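Long-range contacts in Cyclo(L-leucyl-L-phenylalanyl) synthase (Streptomyces noursei, PDB 3OQV), which catalyses the ATP-independent formation of cyclodipeptides from aminoacyl-tRNAs, including cyclo(L-phenylalanyl-L-leucyl), a step in albonoursin biosynthesis: residues A38-F43 / C201-T206; V64-T69 / F114-L119. One frame throughout, in Å; residues are numbered along the deposited sequence.

Contact 1 (A38-F43 / C201-T206); sequences AGNSYF and CYHIDT
H203 faces Y42 and F43, and the three form an aromatic cluster. The H203 ring makes an offset stack with the Y42 ring, with centroids 4.1 Å apart and planes at 20°. The two side chains run in opposite directions. H203 CB therefore sits 3.4 Å from the centroid of the Y42 ring, and Y42 CB lies 3.8 Å from the centroid of the imidazole. F43 meets H203 differently. They form an offset edge-to-face pair, the imidazole edge toward the phenyl face, planes at 86°, and H203 CE1 lies 3.5 Å from F43 CZ. H203 CG stands anti to its own carbonyl carbon (chi1 -59°), which carries the ring across to the 38-43 loop. I204 comes next. Its CG1 touches Y42 OH at 3.5 Å, and a water links that hydroxyl to the I204 backbone N. A type II turn runs from H203 to T206, and T206 OG1 donates to H203 O at 2.7 Å. T206 CG2 lies 3.9 Å from N40 ND2. On the opposing loop, N40 OD1 accepts from Y42 N in an Asx turn, the donor lying above the carbonyl plane. Replacing Y42 by an alanine would probably leave one face of the H203 imidazole without its stacking partner and take away the hydroxyl end of the water link to I204. No direct hydrogen bond crosses between the segments, so ring packing, with one water, joins residues 38-43 to 201-206 beside the proposed nucleophile S37. N40, by similarity a substrate-binding residue, lies against this cluster.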
ATOM      1  N   ALA A  38       6.730   3.784  -0.916  1.00 39.03           N
ATOM      2  CA  ALA A  38       8.019   4.452  -0.929  1.00 42.78           C
ATOM      3  C   ALA A  38       7.895   5.862  -0.346  1.00 45.70           C
ATOM      4  O   ALA A  38       8.865   6.411   0.173  1.00 49.36           O
ATOM      5  CB  ALA A  38       8.573   4.491  -2.337  1.00 42.98           C
ATOM      6  N   GLY A  39       6.678   6.402  -0.346  1.00 46.67           N
ATOM      7  CA  GLY A  39       6.408   7.696   0.286  1.00 50.29           C
ATOM      8  C   GLY A  39       6.414   7.686   1.808  1.00 50.36           C
ATOM      9  O   GLY A  39       6.929   8.607   2.437  1.00 51.50           O
ATOM     10  N   ASN A  40       5.832   6.646   2.401  1.00 49.27           N
ATOM     11  CA  ASN A  40       5.218   6.746   3.733  1.00 47.30           C
ATOM     12  C   ASN A  40       6.259   6.782   4.858  1.00 47.67           C
ATOM     13  O   ASN A  40       6.839   5.752   5.201  1.00 45.06           O
ATOM     14  CB  ASN A  40       4.255   5.576   3.955  1.00 46.50           C
ATOM     15  CG  ASN A  40       3.627   5.582   5.339  1.00 45.62           C
ATOM     16  OD1 ASN A  40       3.945   6.432   6.176  1.00 44.11           O
ATOM     17  ND2 ASN A  40       2.730   4.625   5.590  1.00 42.11           N
ATOM     18  N   SER A  41       6.523   7.967   5.405  1.00 46.94           N
ATOM     19  CA  SER A  41       7.698   8.135   6.258  1.00 49.33           C
ATOM     20  C   SER A  41       7.480   7.528   7.648  1.00 50.24           C
ATOM     21  O   SER A  41       8.410   7.434   8.450  1.00 51.89           O
ATOM     22  CB  SER A  41       8.109   9.607   6.358  1.00 50.80           C
ATOM     23  OG  SER A  41       7.073  10.394   6.911  1.00 52.42           O
ATOM     24  N   TYR A  42       6.261   7.063   7.904  1.00 47.45           N
ATOM     25  CA  TYR A  42       5.990   6.214   9.050  0.50 47.95           C
ATOM     26  C   TYR A  42       6.967   5.052   9.122  1.00 46.32           C
ATOM     27  O   TYR A  42       7.366   4.638  10.210  1.00 46.45           O
ATOM     28  CB  TYR A  42       4.564   5.683   8.989  0.50 48.05           C
ATOM     29  CG  TYR A  42       3.589   6.486   9.810  1.00 57.18           C
ATOM     30  CD1 TYR A  42       2.790   7.463   9.222  1.00 61.57           C
ATOM     31  CD2 TYR A  42       3.455   6.262  11.177  1.00 64.02           C
ATOM     32  CE1 TYR A  42       1.880   8.195   9.976  1.00 64.81           C
ATOM     33  CE2 TYR A  42       2.551   6.987  11.938  1.00 65.48           C
ATOM     34  CZ  TYR A  42       1.770   7.951  11.334  1.00 65.80           C
ATOM     35  OH  TYR A  42       0.881   8.675  12.090  1.00 65.43           O
ATOM     36  N   PHE A  43       7.339   4.523   7.960  1.00 45.48           N
ATOM     37  CA  PHE A  43       8.105   3.276   7.885  1.00 44.64           C
ATOM     38  C   PHE A  43       9.617   3.512   7.952  1.00 45.47           C
ATOM     39  O   PHE A  43      10.366   3.181   7.029  1.00 43.87           O
ATOM     40  CB  PHE A  43       7.707   2.454   6.649  1.00 43.40           C
ATOM     41  CG  PHE A  43       6.411   1.699   6.821  1.00 38.81           C
ATOM     42  CD1 PHE A  43       6.355   0.560   7.607  1.00 39.17           C
ATOM     43  CD2 PHE A  43       5.238   2.179   6.267  1.00 36.74           C
ATOM     44  CE1 PHE A  43       5.146  -0.127   7.789  1.00 41.51           C
ATOM     45  CE2 PHE A  43       4.033   1.519   6.454  1.00 35.12           C
ATOM     46  CZ  PHE A  43       3.989   0.356   7.208  1.00 36.50           C
ATOM     47  N   CYS A 201      -3.449  -2.952   7.696  1.00 24.94           N
ATOM     48  CA  CYS A 201      -2.937  -2.044   8.721  1.00 27.79           C
ATOM     49  C   CYS A 201      -2.537  -0.725   8.086  1.00 28.64           C
ATOM     50  O   CYS A 201      -1.783  -0.707   7.114  1.00 27.75           O
ATOM     51  CB  CYS A 201      -1.727  -2.655   9.426  1.00 28.98           C
ATOM     52  SG  CYS A 201      -2.022  -4.317  10.048  1.00 33.80           S
ATOM     53  N   TYR A 202      -3.103   0.373   8.577  1.00 23.74           N
ATOM     54  CA  TYR A 202      -2.804   1.677   7.999  1.00 24.90           C
ATOM     55  C   TYR A 202      -2.464   2.699   9.091  1.00 25.20           C
ATOM     56  O   TYR A 202      -2.942   2.599  10.219  1.00 22.69           O
ATOM     57  CB  TYR A 202      -3.962   2.168   7.132  1.00 20.61           C
ATOM     58  CG  TYR A 202      -5.213   2.527   7.921  1.00 27.64           C
ATOM     59  CD1 TYR A 202      -5.455   3.839   8.314  1.00 25.58           C
ATOM     60  CD2 TYR A 202      -6.163   1.555   8.238  1.00 21.40           C
ATOM     61  CE1 TYR A 202      -6.596   4.183   9.037  1.00 23.50           C
ATOM     62  CE2 TYR A 202      -7.323   1.882   8.972  1.00 20.85           C
ATOM     63  CZ  TYR A 202      -7.528   3.205   9.348  1.00 27.36           C
ATOM     64  OH  TYR A 202      -8.625   3.557  10.088  1.00 27.05           O
ATOM     65  N   HIS A 203      -1.660   3.692   8.732  1.00 28.25           N
ATOM     66  CA  HIS A 203      -1.394   4.838   9.612  1.00 28.60           C
ATOM     67  C   HIS A 203      -2.314   6.006   9.259  1.00 26.69           C
ATOM     68  O   HIS A 203      -2.802   6.089   8.132  1.00 25.56           O
ATOM     69  CB  HIS A 203       0.078   5.247   9.479  1.00 33.48           C
ATOM     70  CG  HIS A 203       1.039   4.151   9.832  1.00 37.94           C
ATOM     71  ND1 HIS A 203       1.547   3.273   8.897  1.00 47.02           N
ATOM     72  CD2 HIS A 203       1.574   3.781  11.021  1.00 48.78           C
ATOM     73  CE1 HIS A 203       2.362   2.419   9.492  1.00 46.16           C
ATOM     74  NE2 HIS A 203       2.403   2.712  10.780  1.00 49.02           N
ATOM     75  N   ILE A 204      -2.602   6.867  10.232  1.00 30.87           N
ATOM     76  CA  ILE A 204      -3.433   8.051   9.981  1.00 34.88           C
ATOM     77  C   ILE A 204      -2.781   8.963   8.955  1.00 36.37           C
ATOM     78  O   ILE A 204      -1.559   8.996   8.828  1.00 35.89           O
ATOM     79  CB  ILE A 204      -3.728   8.870  11.279  1.00 35.58           C
ATOM     80  CG1 ILE A 204      -2.471   9.598  11.767  1.00 36.25           C
ATOM     81  CG2 ILE A 204      -4.320   7.976  12.377  1.00 37.77           C
ATOM     82  CD1 ILE A 204      -2.681  10.445  13.019  1.00 35.77           C
ATOM     83  N   ASP A 205      -3.600   9.710   8.228  1.00 38.44           N
ATOM     84  CA  ASP A 205      -3.097  10.778   7.371  1.00 40.37           C
ATOM     85  C   ASP A 205      -2.463  10.219   6.101  1.00 39.10           C
ATOM     86  O   ASP A 205      -1.783  10.941   5.373  1.00 39.86           O
ATOM     87  CB  ASP A 205      -2.074  11.645   8.122  1.00 41.47           C
ATOM     88  CG  ASP A 205      -2.709  12.490   9.220  1.00 49.10           C
ATOM     89  OD1 ASP A 205      -3.954  12.608   9.237  1.00 57.82           O
ATOM     90  OD2 ASP A 205      -1.964  13.022  10.078  1.00 54.36           O
ATOM     91  N   THR A 206      -2.667   8.935   5.837  1.00 34.86           N
ATOM     92  CA  THR A 206      -2.163   8.358   4.597  1.00 32.32           C
ATOM     93  C   THR A 206      -3.260   8.272   3.543  1.00 31.64           C
ATOM     94  O   THR A 206      -4.446   8.388   3.868  1.00 30.35           O
ATOM     95  CB  THR A 206      -1.511   6.972   4.826  1.00 31.42           C
ATOM     96  OG1 THR A 206      -2.464   6.079   5.414  1.00 30.73           O
ATOM     97  CG2 THR A 206      -0.321   7.104   5.756  1.00 32.36           C
TER
HETATM   98  O   HOH W   1      -1.295   6.324  12.767  1.00 29.83           O

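Contact 2 (V64-T69 / F114-L119); sequences VVYVDT and FRVRSL
V64 and V116 pair in parallel, as do V65 with R117 and Y66 with S118. Four backbone bonds stitch the strands. V64 N donates to R115 O at 2.8 Å and R117 N to V64 O at 2.9 Å. Y66 N then donates to R117 O, and L119 N to Y66 O. V64 and V116 lie side by side, with V64 CB 3.8 Å from V116 CG2. Beyond them the Y66 ring lies across S118, whose CB is 3.9 Å from the ring centroid and over its face. Y66 CG stands between its backbone N and carbonyl carbon (chi1 66°), which swings the ring over the neighbouring strand. L119 CD2 packs on V67 CG1 at 3.9 Å and meets T69 OG1.

A second shell fixes the polar ends. Y66 OH is hydrogen-bonded to R97 NE, and D68 OD2 is hydrogen-bonded to S120 OG. S118 is the N-cap of helix 119-122, its OG accepting from the backbone N of E121. R115 and R117 both form salt bridges with D63.

V67 touches the bound dithiane diol and packs on Y178 and E182 of helix 169-193. Strand 114-118 is the outermost strand on its side of the parallel Rossmann-type sheet. Helix 82-107 packs on the face with Y66 and V116, while strand 29-37 flanks strand 59-67 on its other side.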
ATOM      1  N   VAL A  64       3.660  -8.614   3.653  1.00 25.05           N
ATOM      2  CA  VAL A  64       4.232  -7.277   3.564  1.00 23.70           C
ATOM      3  C   VAL A  64       4.458  -6.972   2.092  1.00 23.92           C
ATOM      4  O   VAL A  64       5.109  -7.748   1.372  1.00 27.41           O
ATOM      5  CB  VAL A  64       5.576  -7.167   4.301  1.00 25.03           C
ATOM      6  CG1 VAL A  64       6.062  -5.731   4.279  1.00 23.61           C
ATOM      7  CG2 VAL A  64       5.450  -7.659   5.723  1.00 27.87           C
ATOM      8  N   VAL A  65       3.807  -5.924   1.613  1.00 22.57           N
ATOM      9  CA  VAL A  65       3.887  -5.580   0.208  1.00 21.98           C
ATOM     10  C   VAL A  65       4.442  -4.175   0.116  1.00 24.87           C
ATOM     11  O   VAL A  65       3.883  -3.233   0.676  1.00 24.24           O
ATOM     12  CB  VAL A  65       2.521  -5.676  -0.486  1.00 22.22           C
ATOM     13  CG1 VAL A  65       2.631  -5.316  -1.966  1.00 19.89           C
ATOM     14  CG2 VAL A  65       1.946  -7.095  -0.311  1.00 22.83           C
ATOM     15  N   TYR A  66       5.577  -4.040  -0.557  1.00 22.16           N
ATOM     16  CA  TYR A  66       6.102  -2.720  -0.818  1.00 24.49           C
ATOM     17  C   TYR A  66       5.800  -2.268  -2.249  1.00 22.92           C
ATOM     18  O   TYR A  66       5.804  -3.067  -3.186  1.00 21.16           O
ATOM     19  CB  TYR A  66       7.593  -2.648  -0.484  1.00 24.69           C
ATOM     20  CG  TYR A  66       8.485  -3.492  -1.356  1.00 27.13           C
ATOM     21  CD1 TYR A  66       9.124  -2.933  -2.463  1.00 28.94           C
ATOM     22  CD2 TYR A  66       8.790  -4.805  -1.013  1.00 25.78           C
ATOM     23  CE1 TYR A  66       9.983  -3.672  -3.248  1.00 30.09           C
ATOM     24  CE2 TYR A  66       9.686  -5.559  -1.793  1.00 28.45           C
ATOM     25  CZ  TYR A  66      10.272  -4.974  -2.906  1.00 29.44           C
ATOM     26  OH  TYR A  66      11.145  -5.680  -3.706  1.00 33.99           O
ATOM     27  N   VAL A  67       5.365  -1.023  -2.378  1.00 25.29           N
ATOM     28  CA  VAL A  67       4.779  -0.562  -3.633  1.00 25.61           C
ATOM     29  C   VAL A  67       5.868   0.033  -4.520  1.00 28.14           C
ATOM     30  O   VAL A  67       6.366   1.129  -4.265  1.00 29.45           O
ATOM     31  CB  VAL A  67       3.697   0.484  -3.382  1.00 26.25           C
ATOM     32  CG1 VAL A  67       3.012   0.851  -4.701  1.00 26.70           C
ATOM     33  CG2 VAL A  67       2.683  -0.056  -2.386  1.00 31.12           C
ATOM     34  N   ASP A  68       6.246  -0.714  -5.548  1.00 26.71           N
ATOM     35  CA  ASP A  68       7.382  -0.364  -6.387  1.00 28.67           C
ATOM     36  C   ASP A  68       6.911   0.087  -7.767  1.00 29.51           C
ATOM     37  O   ASP A  68       7.723   0.419  -8.620  1.00 32.51           O
ATOM     38  CB  ASP A  68       8.368  -1.538  -6.495  1.00 27.92           C
ATOM     39  CG  ASP A  68       7.735  -2.799  -7.081  1.00 32.62           C
ATOM     40  OD1 ASP A  68       6.524  -3.037  -6.878  1.00 29.12           O
ATOM     41  OD2 ASP A  68       8.474  -3.582  -7.716  1.00 30.15           O
ATOM     42  N   THR A  69       5.596   0.190  -7.947  1.00 28.22           N
ATOM     43  CA  THR A  69       5.011   0.325  -9.283  1.00 28.59           C
ATOM     44  C   THR A  69       4.532   1.750  -9.537  1.00 29.20           C
ATOM     45  O   THR A  69       3.962   2.388  -8.642  1.00 27.75           O
ATOM     46  CB  THR A  69       3.817  -0.634  -9.464  1.00 31.74           C
ATOM     47  OG1 THR A  69       2.991  -0.591  -8.295  1.00 31.32           O
ATOM     48  CG2 THR A  69       4.314  -2.056  -9.663  1.00 33.43           C
ATOM     49  N   PHE A 114       6.883 -13.855   7.851  1.00 33.92           N
ATOM     50  CA  PHE A 114       6.331 -12.803   7.018  1.00 30.59           C
ATOM     51  C   PHE A 114       6.543 -13.157   5.558  1.00 31.71           C
ATOM     52  O   PHE A 114       7.598 -13.656   5.188  1.00 32.63           O
ATOM     53  CB  PHE A 114       7.010 -11.472   7.357  1.00 33.47           C
ATOM     54  CG  PHE A 114       6.898 -11.099   8.810  1.00 31.26           C
ATOM     55  CD1 PHE A 114       5.711 -10.570   9.308  1.00 36.22           C
ATOM     56  CD2 PHE A 114       7.916 -11.419   9.704  1.00 35.08           C
ATOM     57  CE1 PHE A 114       5.575 -10.280  10.664  1.00 36.97           C
ATOM     58  CE2 PHE A 114       7.788 -11.141  11.063  1.00 37.89           C
ATOM     59  CZ  PHE A 114       6.610 -10.582  11.544  1.00 35.75           C
ATOM     60  N   ARG A 115       5.522 -12.955   4.736  1.00 30.42           N
ATOM     61  CA  ARG A 115       5.707 -13.054   3.294  1.00 29.94           C
ATOM     62  C   ARG A 115       5.841 -11.675   2.687  1.00 30.84           C
ATOM     63  O   ARG A 115       4.887 -10.908   2.666  1.00 27.89           O
ATOM     64  CB  ARG A 115       4.558 -13.811   2.630  1.00 31.75           C
ATOM     65  CG  ARG A 115       4.747 -13.999   1.130  1.00 34.53           C
ATOM     66  CD  ARG A 115       3.739 -14.988   0.571  1.00 47.43           C
ATOM     67  NE  ARG A 115       2.365 -14.565   0.831  1.00 49.95           N
ATOM     68  CZ  ARG A 115       1.306 -15.373   0.787  1.00 52.21           C
ATOM     69  NH1 ARG A 115       1.456 -16.655   0.485  1.00 54.83           N
ATOM     70  NH2 ARG A 115       0.094 -14.898   1.046  1.00 45.45           N
ATOM     71  N   VAL A 116       7.041 -11.355   2.216  1.00 29.07           N
ATOM     72  CA  VAL A 116       7.356  -9.999   1.780  1.00 29.16           C
ATOM     73  C   VAL A 116       7.577  -9.994   0.282  1.00 27.19           C
ATOM     74  O   VAL A 116       8.436 -10.717  -0.220  1.00 26.44           O
ATOM     75  CB  VAL A 116       8.624  -9.483   2.463  1.00 28.68           C
ATOM     76  CG1 VAL A 116       8.950  -8.069   2.010  1.00 31.97           C
ATOM     77  CG2 VAL A 116       8.489  -9.567   3.979  1.00 28.97           C
ATOM     78  N   ARG A 117       6.753  -9.240  -0.436  1.00 24.98           N
ATOM     79  CA  ARG A 117       6.845  -9.173  -1.889  1.00 25.85           C
ATOM     80  C   ARG A 117       6.685  -7.732  -2.347  1.00 28.44           C
ATOM     81  O   ARG A 117       6.044  -6.928  -1.663  1.00 28.71           O
ATOM     82  CB  ARG A 117       5.771 -10.054  -2.534  1.00 27.34           C
ATOM     83  CG  ARG A 117       5.949 -11.552  -2.259  1.00 28.02           C
ATOM     84  CD  ARG A 117       4.850 -12.361  -2.923  1.00 26.13           C
ATOM     85  NE  ARG A 117       3.629 -12.292  -2.140  1.00 26.98           N
ATOM     86  CZ  ARG A 117       2.549 -13.024  -2.366  1.00 29.45           C
ATOM     87  NH1 ARG A 117       2.495 -13.813  -3.428  1.00 27.43           N
ATOM     88  NH2 ARG A 117       1.479 -12.876  -1.591  1.00 28.29           N
ATOM     89  N   SER A 118       7.249  -7.400  -3.509  1.00 27.33           N
ATOM     90  CA  SER A 118       6.911  -6.153  -4.194  1.00 25.64           C
ATOM     91  C   SER A 118       5.505  -6.235  -4.784  1.00 24.65           C
ATOM     92  O   SER A 118       5.025  -7.323  -5.086  1.00 24.06           O
ATOM     93  CB  SER A 118       7.902  -5.892  -5.325  1.00 23.96           C
ATOM     94  OG  SER A 118       7.813  -6.920  -6.301  1.00 26.55           O
ATOM     95  N   LEU A 119       4.865  -5.087  -4.997  1.00 25.52           N
ATOM     96  CA  LEU A 119       3.579  -5.076  -5.710  1.00 26.19           C
ATOM     97  C   LEU A 119       3.741  -5.627  -7.130  1.00 25.37           C
ATOM     98  O   LEU A 119       2.914  -6.406  -7.603  1.00 24.33           O
ATOM     99  CB  LEU A 119       2.960  -3.676  -5.737  1.00 24.45           C
ATOM    100  CG  LEU A 119       1.550  -3.531  -6.345  1.00 28.00           C
ATOM    101  CD1 LEU A 119       0.555  -4.548  -5.753  1.00 21.47           C
ATOM    102  CD2 LEU A 119       1.021  -2.121  -6.130  1.00 24.94           C
TER

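How the contacts relate
Both contacts reach the same parallel sheet, and contact 2 is nested inside the chain loop that contact 1 closes. They lie about 14 Å apart, centre to centre, and do not touch. Contact 2 joins an edge strand to its inner neighbour, and backbone hydrogen bonds carry it. Contact 1 joins the loop after strand 29-37 to residues 201-206, and rings do the work there. Each is partly buried, but contact 1 has an exposed residue at its margin and contact 2 has none. Strand 29-37 lies between strands 59-67 and 198-202. Contact 2 lines the dithiane diol pocket with V67. Contact 1 comes near it with T206, and N40 lies beside the proposed nucleophile S37.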